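PDB 3GG7: uncharacterized metalloprotein from Deinococcus radiodurans, which is of unknown function but binds manganese and, as a TatD-type member of the metallo-dependent hydrolases, probably hydrolyses ester bonds. Local coordinates for residues His108-Cys113 with Arg119-His124; Asn134-Asn139 with Pro145-Tyr150; Trp223-Pro226 with Arg232-Lys235. All blocks are in the same frame, centred on the assembly; numbering follows the deposited sequence.

Contact 1. Residues His108-Cys113 with Arg119-His124; sequences HILRRC and RILSIH
Leu110 and Leu121 meet with their side chains at about a right angle, methyl CD2 of Leu110 lying 3.9 Å from CD1 of Leu121. They join the second half of a beta-alpha-beta unit (strand 83-88, helix 99-115, strand 119-124) of the TIM-barrel fold, in which the helix packs on the outer surface of the strands and runs back almost antiparallel to the strand that follows, at 157° between the segment axes. Leucine suits the strand position because its fork serves two helix residues at once. While CD1 receives Leu110, the other branch, CD2, reaches SG of Cys113 at 3.8 Å. Cys113 lies nearly one helical turn beyond Leu110, and a small side chain suits the place, for near the C-terminal end of the helix CA of Cys113 is 5.8 Å from CA of Arg119. With chi1 at -74°, SG stands beside the backbone N and is directed between Leu121 CD2 and Arg119 CG, the latter 3.9 Å away. The intervening Ile120 points away from the helix and packs on Phe83 and Ile146, and further along the strand Ser122 OG is hydrogen-bonded to ND1 of the manganese ligand His7. His124, predicted to bind a second metal, is hydrogen-bonded through ND1 to Glu86 OE2. Arginine at 119 combines two roles: its CB and CG supply hydrocarbon to the cysteine sulfur, and a bend at chi2 (-68°) carries the guanidinium onward, where NH1 is hydrogen-bonded to His116 O and NH2 to Leu78 O.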
loop_
_atom_site.group_PDB
_atom_site.type_symbol
_atom_site.label_atom_id
_atom_site.label_comp_id
_atom_site.label_asym_id
_atom_site.label_seq_id
_atom_site.Cartn_x
_atom_site.Cartn_y
_atom_site.Cartn_z
ATOM N N HIS A 108 13.371 -4.626 11.137
ATOM C CA HIS A 108 13.767 -5.959 10.639
ATOM C C HIS A 108 13.379 -6.106 9.164
ATOM O O HIS A 108 14.178 -6.547 8.331
ATOM C CB HIS A 108 13.128 -7.076 11.482
ATOM C CG HIS A 108 13.297 -8.456 10.920
ATOM N ND1 HIS A 108 14.328 -9.302 11.293
ATOM C CD2 HIS A 108 12.538 -9.154 10.048
ATOM C CE1 HIS A 108 14.199 -10.454 10.661
ATOM N NE2 HIS A 108 13.124 -10.389 9.893
ATOM N N ILE A 109 12.141 -5.716 8.851
ATOM C CA ILE A 109 11.620 -5.853 7.512
ATOM C C ILE A 109 12.449 -5.018 6.538
ATOM O O ILE A 109 12.834 -5.511 5.495
ATOM C CB ILE A 109 10.122 -5.517 7.458
ATOM C CG1 ILE A 109 9.334 -6.738 7.992
ATOM C CG2 ILE A 109 9.701 -5.173 6.045
ATOM C CD1 ILE A 109 7.847 -6.544 8.173
ATOM N N LEU A 110 12.737 -3.773 6.892
ATOM C CA LEU A 110 13.507 -2.904 6.008
ATOM C C LEU A 110 14.909 -3.453 5.786
ATOM O O LEU A 110 15.384 -3.477 4.658
ATOM C CB LEU A 110 13.556 -1.486 6.562
ATOM C CG LEU A 110 12.224 -0.752 6.636
ATOM C CD1 LEU A 110 12.417 0.635 7.206
ATOM C CD2 LEU A 110 11.549 -0.643 5.254
ATOM N N ARG A 111 15.524 -3.961 6.840
ATOM C CA ARG A 111 16.852 -4.544 6.712
ATOM C C ARG A 111 16.860 -5.791 5.812
ATOM O O ARG A 111 17.742 -5.928 4.957
ATOM C CB ARG A 111 17.436 -4.832 8.090
ATOM C CG ARG A 111 17.752 -3.568 8.880
ATOM C CD ARG A 111 18.833 -3.828 9.913
ATOM N NE ARG A 111 18.807 -2.891 11.037
ATOM C CZ ARG A 111 19.107 -1.590 10.976
ATOM N NH1 ARG A 111 19.442 -0.996 9.825
ATOM N NH2 ARG A 111 19.060 -0.860 12.089
ATOM N N ARG A 112 15.857 -6.668 5.958
ATOM C CA ARG A 112 15.770 -7.868 5.120
ATOM C C ARG A 112 15.501 -7.480 3.678
ATOM O O ARG A 112 16.063 -8.077 2.757
ATOM C CB ARG A 112 14.696 -8.830 5.615
ATOM C CG ARG A 112 14.901 -9.311 7.050
ATOM C CD ARG A 112 16.114 -10.220 7.210
ATOM N NE ARG A 112 17.384 -9.492 7.256
ATOM C CZ ARG A 112 17.843 -8.788 8.296
ATOM N NH1 ARG A 112 19.023 -8.177 8.201
ATOM N NH2 ARG A 112 17.142 -8.670 9.422
ATOM N N CYS A 113 14.690 -6.441 3.458
ATOM C CA CYS A 113 14.467 -5.943 2.102
ATOM C C CYS A 113 15.797 -5.498 1.492
ATOM O O CYS A 113 16.116 -5.862 0.375
ATOM C CB CYS A 113 13.481 -4.799 2.068
ATOM S SG CYS A 113 11.756 -5.347 2.331
ATOM N N ARG A 119 12.968 -3.846 -2.289
ATOM C CA ARG A 119 11.599 -4.212 -2.683
ATOM C C ARG A 119 10.740 -2.962 -2.848
ATOM O O ARG A 119 11.090 -1.870 -2.360
ATOM C CB ARG A 119 10.958 -5.120 -1.603
ATOM C CG ARG A 119 11.614 -6.486 -1.427
ATOM C CD ARG A 119 11.383 -7.339 -2.656
ATOM N NE ARG A 119 11.852 -8.710 -2.547
ATOM C CZ ARG A 119 13.090 -9.116 -2.816
ATOM N NH1 ARG A 119 14.052 -8.240 -3.105
ATOM N NH2 ARG A 119 13.401 -10.400 -2.726
ATOM N N ILE A 120 9.609 -3.129 -3.516
ATOM C CA ILE A 120 8.570 -2.117 -3.606
ATOM C C ILE A 120 7.710 -2.307 -2.353
ATOM O O ILE A 120 7.189 -3.400 -2.119
ATOM C CB ILE A 120 7.745 -2.288 -4.883
ATOM C CG1 ILE A 120 8.601 -1.984 -6.122
ATOM C CG2 ILE A 120 6.495 -1.419 -4.829
ATOM C CD1 ILE A 120 7.973 -2.501 -7.425
ATOM N N LEU A 121 7.594 -1.265 -1.535
ATOM C CA LEU A 121 6.977 -1.354 -0.205
ATOM C C LEU A 121 5.662 -0.581 -0.208
ATOM O O LEU A 121 5.618 0.582 -0.646
ATOM C CB LEU A 121 7.894 -0.724 0.844
ATOM C CG LEU A 121 9.386 -0.995 0.677
ATOM C CD1 LEU A 121 10.149 -0.108 1.634
ATOM C CD2 LEU A 121 9.690 -2.440 0.901
ATOM N N SER A 122 4.595 -1.192 0.310
ATOM C CA SER A 122 3.321 -0.503 0.533
ATOM C C SER A 122 3.163 -0.330 2.039
ATOM O O SER A 122 2.968 -1.308 2.797
ATOM C CB SER A 122 2.159 -1.272 -0.080
ATOM O OG SER A 122 0.975 -0.537 0.057
ATOM N N ILE A 123 3.278 0.915 2.493
ATOM C CA ILE A 123 3.560 1.228 3.882
ATOM C C ILE A 123 2.409 1.976 4.581
ATOM O O ILE A 123 1.882 2.954 4.054
ATOM C CB ILE A 123 4.861 2.074 3.965
ATOM C CG1 ILE A 123 6.036 1.280 3.430
ATOM C CG2 ILE A 123 5.144 2.550 5.415
ATOM C CD1 ILE A 123 7.281 2.156 3.181
ATOM N N HIS A 124 2.069 1.474 5.772
ATOM C CA HIS A 124 1.148 2.075 6.744
ATOM C C HIS A 124 1.901 3.094 7.578
ATOM O O HIS A 124 2.994 2.796 8.072
ATOM C CB HIS A 124 0.650 0.939 7.654
ATOM C CG HIS A 124 -0.475 1.297 8.566
ATOM N ND1 HIS A 124 -1.776 0.905 8.333
ATOM C CD2 HIS A 124 -0.485 1.930 9.761
ATOM C CE1 HIS A 124 -2.556 1.338 9.309
ATOM N NE2 HIS A 124 -1.792 1.942 10.206
#

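Contact 2. Residues Asn134-Asn139 with Pro145-Tyr150; sequences NCLEAN and PILHWY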
loop_
_atom_site.group_PDB
_atom_site.type_symbol
_atom_site.label_atom_id
_atom_site.label_comp_id
_atom_site.label_asym_id
_atom_site.label_seq_id
_atom_site.Cartn_x
_atom_site.Cartn_y
_atom_site.Cartn_z
ATOM N N ASN A 134 11.672 8.587 9.401
ATOM C CA ASN A 134 12.985 8.384 10.047
ATOM C C ASN A 134 13.521 6.995 9.703
ATOM O O ASN A 134 14.702 6.815 9.356
ATOM C CB ASN A 134 12.902 8.583 11.571
ATOM C CG ASN A 134 12.671 10.037 11.955
ATOM O OD1 ASN A 134 12.924 10.926 11.164
ATOM N ND2 ASN A 134 12.151 10.268 13.152
ATOM N N CYS A 135 12.633 5.999 9.728
ATOM C CA CYS A 135 13.045 4.619 9.411
ATOM C C CYS A 135 13.478 4.491 7.964
ATOM O O CYS A 135 14.430 3.804 7.680
ATOM C CB CYS A 135 11.915 3.601 9.697
ATOM S SG CYS A 135 11.505 3.377 11.431
ATOM N N LEU A 136 12.743 5.115 7.054
ATOM C CA LEU A 136 13.062 5.033 5.634
ATOM C C LEU A 136 14.371 5.770 5.358
ATOM O O LEU A 136 15.183 5.304 4.562
ATOM C CB LEU A 136 11.955 5.628 4.784
ATOM C CG LEU A 136 10.663 4.807 4.769
ATOM C CD1 LEU A 136 9.569 5.551 4.024
ATOM C CD2 LEU A 136 10.902 3.429 4.163
ATOM N N GLU A 137 14.548 6.914 6.005
ATOM C CA GLU A 137 15.797 7.682 5.824
ATOM C C GLU A 137 17.004 6.874 6.300
ATOM O O GLU A 137 18.088 6.957 5.708
ATOM C CB GLU A 137 15.743 9.010 6.556
ATOM C CG GLU A 137 16.935 9.874 6.205
ATOM C CD GLU A 137 16.752 11.322 6.555
ATOM O OE1 GLU A 137 17.535 12.137 6.019
ATOM O OE2 GLU A 137 15.850 11.647 7.350
ATOM N N ALA A 138 16.817 6.086 7.354
ATOM C CA ALA A 138 17.875 5.261 7.928
ATOM C C ALA A 138 18.155 3.994 7.116
ATOM O O ALA A 138 19.195 3.349 7.289
ATOM C CB ALA A 138 17.519 4.892 9.358
ATOM N N ASN A 139 17.217 3.640 6.236
ATOM C CA ASN A 139 17.287 2.419 5.446
ATOM C C ASN A 139 16.959 2.698 3.981
ATOM O O ASN A 139 16.003 2.131 3.459
ATOM C CB ASN A 139 16.251 1.405 5.987
ATOM C CG ASN A 139 16.575 0.907 7.376
ATOM O OD1 ASN A 139 17.320 -0.062 7.536
ATOM N ND2 ASN A 139 16.002 1.550 8.396
ATOM N N PRO A 145 9.626 3.197 -1.409
ATOM C CA PRO A 145 8.533 3.236 -0.446
ATOM C C PRO A 145 7.304 3.913 -0.985
ATOM O O PRO A 145 7.363 5.059 -1.453
ATOM C CB PRO A 145 9.112 4.050 0.717
ATOM C CG PRO A 145 10.177 4.923 0.117
ATOM C CD PRO A 145 10.615 4.271 -1.177
ATOM N N ILE A 146 6.170 3.229 -0.924
ATOM C CA ILE A 146 4.903 3.844 -1.239
ATOM C C ILE A 146 4.154 4.082 0.053
ATOM O O ILE A 146 3.876 3.132 0.801
ATOM C CB ILE A 146 4.015 2.919 -2.104
ATOM C CG1 ILE A 146 4.768 2.435 -3.340
ATOM C CG2 ILE A 146 2.747 3.659 -2.497
ATOM C CD1 ILE A 146 4.065 1.227 -4.046
ATOM N N LEU A 147 3.793 5.326 0.316
ATOM C CA LEU A 147 3.002 5.613 1.476
ATOM C C LEU A 147 1.554 5.453 1.104
ATOM O O LEU A 147 0.986 6.214 0.319
ATOM C CB LEU A 147 3.316 7.023 2.014
ATOM C CG LEU A 147 4.776 7.177 2.400
ATOM C CD1 LEU A 147 4.957 8.580 2.982
ATOM C CD2 LEU A 147 5.216 6.148 3.401
ATOM N N HIS A 148 0.936 4.423 1.675
ATOM C CA HIS A 148 -0.458 4.103 1.393
ATOM C C HIS A 148 -1.377 4.927 2.316
ATOM O O HIS A 148 -1.112 5.064 3.511
ATOM C CB HIS A 148 -0.659 2.585 1.525
ATOM C CG HIS A 148 -1.710 2.179 2.506
ATOM N ND1 HIS A 148 -3.057 2.273 2.235
ATOM C CD2 HIS A 148 -1.610 1.640 3.746
ATOM C CE1 HIS A 148 -3.740 1.834 3.281
ATOM N NE2 HIS A 148 -2.883 1.454 4.210
ATOM N N TRP A 149 -2.404 5.525 1.719
ATOM C CA TRP A 149 -3.389 6.352 2.427
ATOM C C TRP A 149 -2.719 7.326 3.404
ATOM O O TRP A 149 -3.009 7.332 4.608
ATOM C CB TRP A 149 -4.399 5.454 3.153
ATOM C CG TRP A 149 -5.670 6.137 3.632
ATOM C CD1 TRP A 149 -5.914 7.490 3.762
ATOM C CD2 TRP A 149 -6.868 5.477 4.068
ATOM N NE1 TRP A 149 -7.178 7.692 4.257
ATOM C CE2 TRP A 149 -7.784 6.481 4.457
ATOM C CE3 TRP A 149 -7.248 4.125 4.181
ATOM C CZ2 TRP A 149 -9.060 6.182 4.936
ATOM C CZ3 TRP A 149 -8.512 3.830 4.667
ATOM C CH2 TRP A 149 -9.406 4.858 5.034
ATOM N N TYR A 150 -1.812 8.129 2.877
ATOM C CA TYR A 150 -1.112 9.120 3.678
ATOM C C TYR A 150 -2.097 10.139 4.277
ATOM O O TYR A 150 -2.932 10.696 3.571
ATOM C CB TYR A 150 -0.034 9.809 2.839
ATOM C CG TYR A 150 0.725 10.827 3.628
ATOM C CD1 TYR A 150 1.800 10.458 4.411
ATOM C CD2 TYR A 150 0.291 12.172 3.663
ATOM C CE1 TYR A 150 2.476 11.414 5.210
ATOM C CE2 TYR A 150 0.948 13.105 4.436
ATOM C CZ TYR A 150 2.027 12.727 5.203
ATOM O OH TYR A 150 2.673 13.659 5.980
#
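Pro145 meets Leu136 through its ring: CB lies 3.7 Å from Leu136 CD1 and 3.9 Å from CD2, so the leucine fork straddles one ring carbon, while Pro145 CG lies nearer CD1, at 4.0 Å. The two side chains approach at a slant. Leu136 brings its fork there with CG beside the backbone N (chi1 -70°). Where its helix gives way to loop, Asn139 ND2 turns back to donate a nearly straight bond (172°) to Cys135 O at 2.8 Å. Proline gives the strand a compact apolar surface and, though it lacks an N-H, its backbone is still hydrogen-bonded to Trp166 of the next strand, necessarily through the carbonyl O. Ile146 turns its side chain away from the helix and packs on Ile120 and Trp166. The end of the Leu147 side chain comes nearer the helix, but more loosely, its CD2 4.4 Å from Leu136 CD1. Helix 129-138 is thus laid on the outside of strand 143-148, completing a beta-alpha-beta crossover of the TIM barrel that began at strand 119-124. His148, predicted to bind a second metal, is hydrogen-bonded through ND1 to Glu194 OE2 and stacks on the ring of His7, while Trp149, with positive phi, leaves the strand and packs on the manganese ligand Asp196.

Contact 3. Residues Trp223-Pro226 with Arg232-Lys235; sequences WQIP and RIVK
The indole of Trp223 is met by Ile233 at its six-membered ring, where methyl CG2 comes in obliquely, 4.0 Å from CZ3 and 4.1 Å from CH2. The same indole makes a cation-pi contact with Arg188 and also packs on Val230 and Val191, so this broad flat group gathers neighbours from several parts of the fold. Trp223 is the last residue of helix 212-223, and the contact lies in the short helix-loop-helix turn that leads into the C-terminal helix 227-243. Gln224, the first residue to leave helical geometry, has a positive phi of 57° and lets the chain turn. Pro226 then holds the N-cap position, where its ring-restricted phi suits the extended turn into helix 227-243. Between them, Ile225 turns its side chain toward the new helix, and its carbonyl O is hydrogen-bonded to Ser220 OG of the preceding one. Isoleucine suits position 233 because its two arms serve different partners: CG2 goes to the tryptophan, while CG1 carries CD1 on to Ile225. Next to it on the helix, Val234 packs on Thr193 of strand 191-193, which ties the helix to the barrel. No hydrogen bond spans the two segments, and the join is wholly apolar. Ile225 holds CG1 between its backbone N and carbonyl carbon (chi1 71°) and then extends straight, so that it meets Ile233 tip to tip, CD1 to CD1, at 3.6 Å.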
loop_
_atom_site.group_PDB
_atom_site.type_symbol
_atom_site.label_atom_id
_atom_site.label_comp_id
_atom_site.label_asym_id
_atom_site.label_seq_id
_atom_site.Cartn_x
_atom_site.Cartn_y
_atom_site.Cartn_z
ATOM N N TRP A 223 -6.821 17.255 -10.517
ATOM C CA TRP A 223 -5.781 17.579 -11.486
ATOM C C TRP A 223 -6.320 18.402 -12.656
ATOM O O TRP A 223 -5.547 18.990 -13.411
ATOM C CB TRP A 223 -5.150 16.303 -12.037
ATOM C CG TRP A 223 -4.257 15.552 -11.071
ATOM C CD1 TRP A 223 -3.801 15.963 -9.850
ATOM C CD2 TRP A 223 -3.693 14.254 -11.289
ATOM N NE1 TRP A 223 -2.998 14.990 -9.290
ATOM C CE2 TRP A 223 -2.916 13.936 -10.160
ATOM C CE3 TRP A 223 -3.778 13.331 -12.330
ATOM C CZ2 TRP A 223 -2.224 12.734 -10.050
ATOM C CZ3 TRP A 223 -3.088 12.131 -12.214
ATOM C CH2 TRP A 223 -2.315 11.853 -11.088
ATOM N N GLN A 224 -7.642 18.415 -12.799
ATOM C CA GLN A 224 -8.333 19.044 -13.933
ATOM C C GLN A 224 -7.876 18.500 -15.292
ATOM O O GLN A 224 -7.585 19.249 -16.228
ATOM C CB GLN A 224 -8.255 20.578 -13.833
ATOM C CG GLN A 224 -8.990 21.098 -12.590
ATOM C CD GLN A 224 -8.915 22.611 -12.400
ATOM O OE1 GLN A 224 -7.836 23.185 -12.234
ATOM N NE2 GLN A 224 -10.064 23.249 -12.394
ATOM N N ILE A 225 -7.811 17.169 -15.389
ATOM C CA ILE A 225 -7.608 16.478 -16.666
ATOM C C ILE A 225 -8.666 15.362 -16.799
ATOM O O ILE A 225 -9.288 14.979 -15.805
ATOM C CB ILE A 225 -6.174 15.916 -16.826
ATOM C CG1 ILE A 225 -5.925 14.719 -15.901
ATOM C CG2 ILE A 225 -5.136 17.013 -16.569
ATOM C CD1 ILE A 225 -4.519 14.146 -16.016
ATOM N N PRO A 226 -8.886 14.856 -18.026
ATOM C CA PRO A 226 -9.890 13.809 -18.189
ATOM C C PRO A 226 -9.511 12.506 -17.482
ATOM O O PRO A 226 -8.322 12.189 -17.361
ATOM C CB PRO A 226 -9.922 13.597 -19.710
ATOM C CG PRO A 226 -9.469 14.913 -20.274
ATOM C CD PRO A 226 -8.401 15.354 -19.328
ATOM N N ARG A 232 -4.062 6.763 -17.739
ATOM C CA ARG A 232 -2.801 6.594 -18.438
ATOM C C ARG A 232 -1.628 6.922 -17.529
ATOM O O ARG A 232 -0.639 6.190 -17.515
ATOM C CB ARG A 232 -2.741 7.481 -19.700
ATOM C CG ARG A 232 -1.370 7.508 -20.377
ATOM C CD ARG A 232 -1.302 8.496 -21.580
ATOM N NE ARG A 232 -1.725 9.858 -21.248
ATOM C CZ ARG A 232 -0.974 10.789 -20.657
ATOM N NH1 ARG A 232 0.284 10.544 -20.297
ATOM N NH2 ARG A 232 -1.483 11.995 -20.426
ATOM N N ILE A 233 -1.709 8.062 -16.842
ATOM C CA ILE A 233 -0.645 8.504 -15.937
ATOM C C ILE A 233 -0.366 7.467 -14.834
ATOM O O ILE A 233 0.786 7.104 -14.605
ATOM C CB ILE A 233 -0.987 9.866 -15.346
ATOM C CG1 ILE A 233 -0.773 10.934 -16.412
ATOM C CG2 ILE A 233 -0.122 10.187 -14.117
ATOM C CD1 ILE A 233 -1.470 12.225 -16.098
ATOM N N VAL A 234 -1.419 6.967 -14.204
ATOM C CA VAL A 234 -1.273 5.916 -13.189
ATOM C C VAL A 234 -0.640 4.634 -13.769
ATOM O O VAL A 234 0.274 4.081 -13.166
ATOM C CB VAL A 234 -2.596 5.640 -12.467
ATOM C CG1 VAL A 234 -2.441 4.475 -11.477
ATOM C CG2 VAL A 234 -3.075 6.909 -11.748
ATOM N N LYS A 235 -1.039 4.208 -14.974
ATOM C CA LYS A 235 -0.369 3.067 -15.620
ATOM C C LYS A 235 1.102 3.338 -15.929
ATOM O O LYS A 235 1.953 2.482 -15.731
ATOM C CB LYS A 235 -1.059 2.701 -16.936
ATOM C CG LYS A 235 -2.369 1.993 -16.780
ATOM C CD LYS A 235 -2.152 0.493 -16.929
ATOM C CE LYS A 235 -3.416 -0.274 -16.733
ATOM N NZ LYS A 235 -3.163 -1.749 -16.901
#

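Overall arrangement
From the N terminus, contact 1 comes first, closing the short loop between helix 99-115 and strand 119-124. Contact 2 does the same one unit later, for helix 129-138 and strand 143-148, and contact 3 closes the turn between the last two helices. The three follow one another in series and neither nest nor cross. Contacts 1 and 2 are neighbours, with centres 9 Å apart: their strands lie side by side in the parallel sheet, where Ile146 N probably donates to Leu121 O (2.7 Å), and Ile123 packs on Pro145. Contact 3 lies far off, its centre about 28 Å from that of contact 1, and ties together the chain's C-terminal helices.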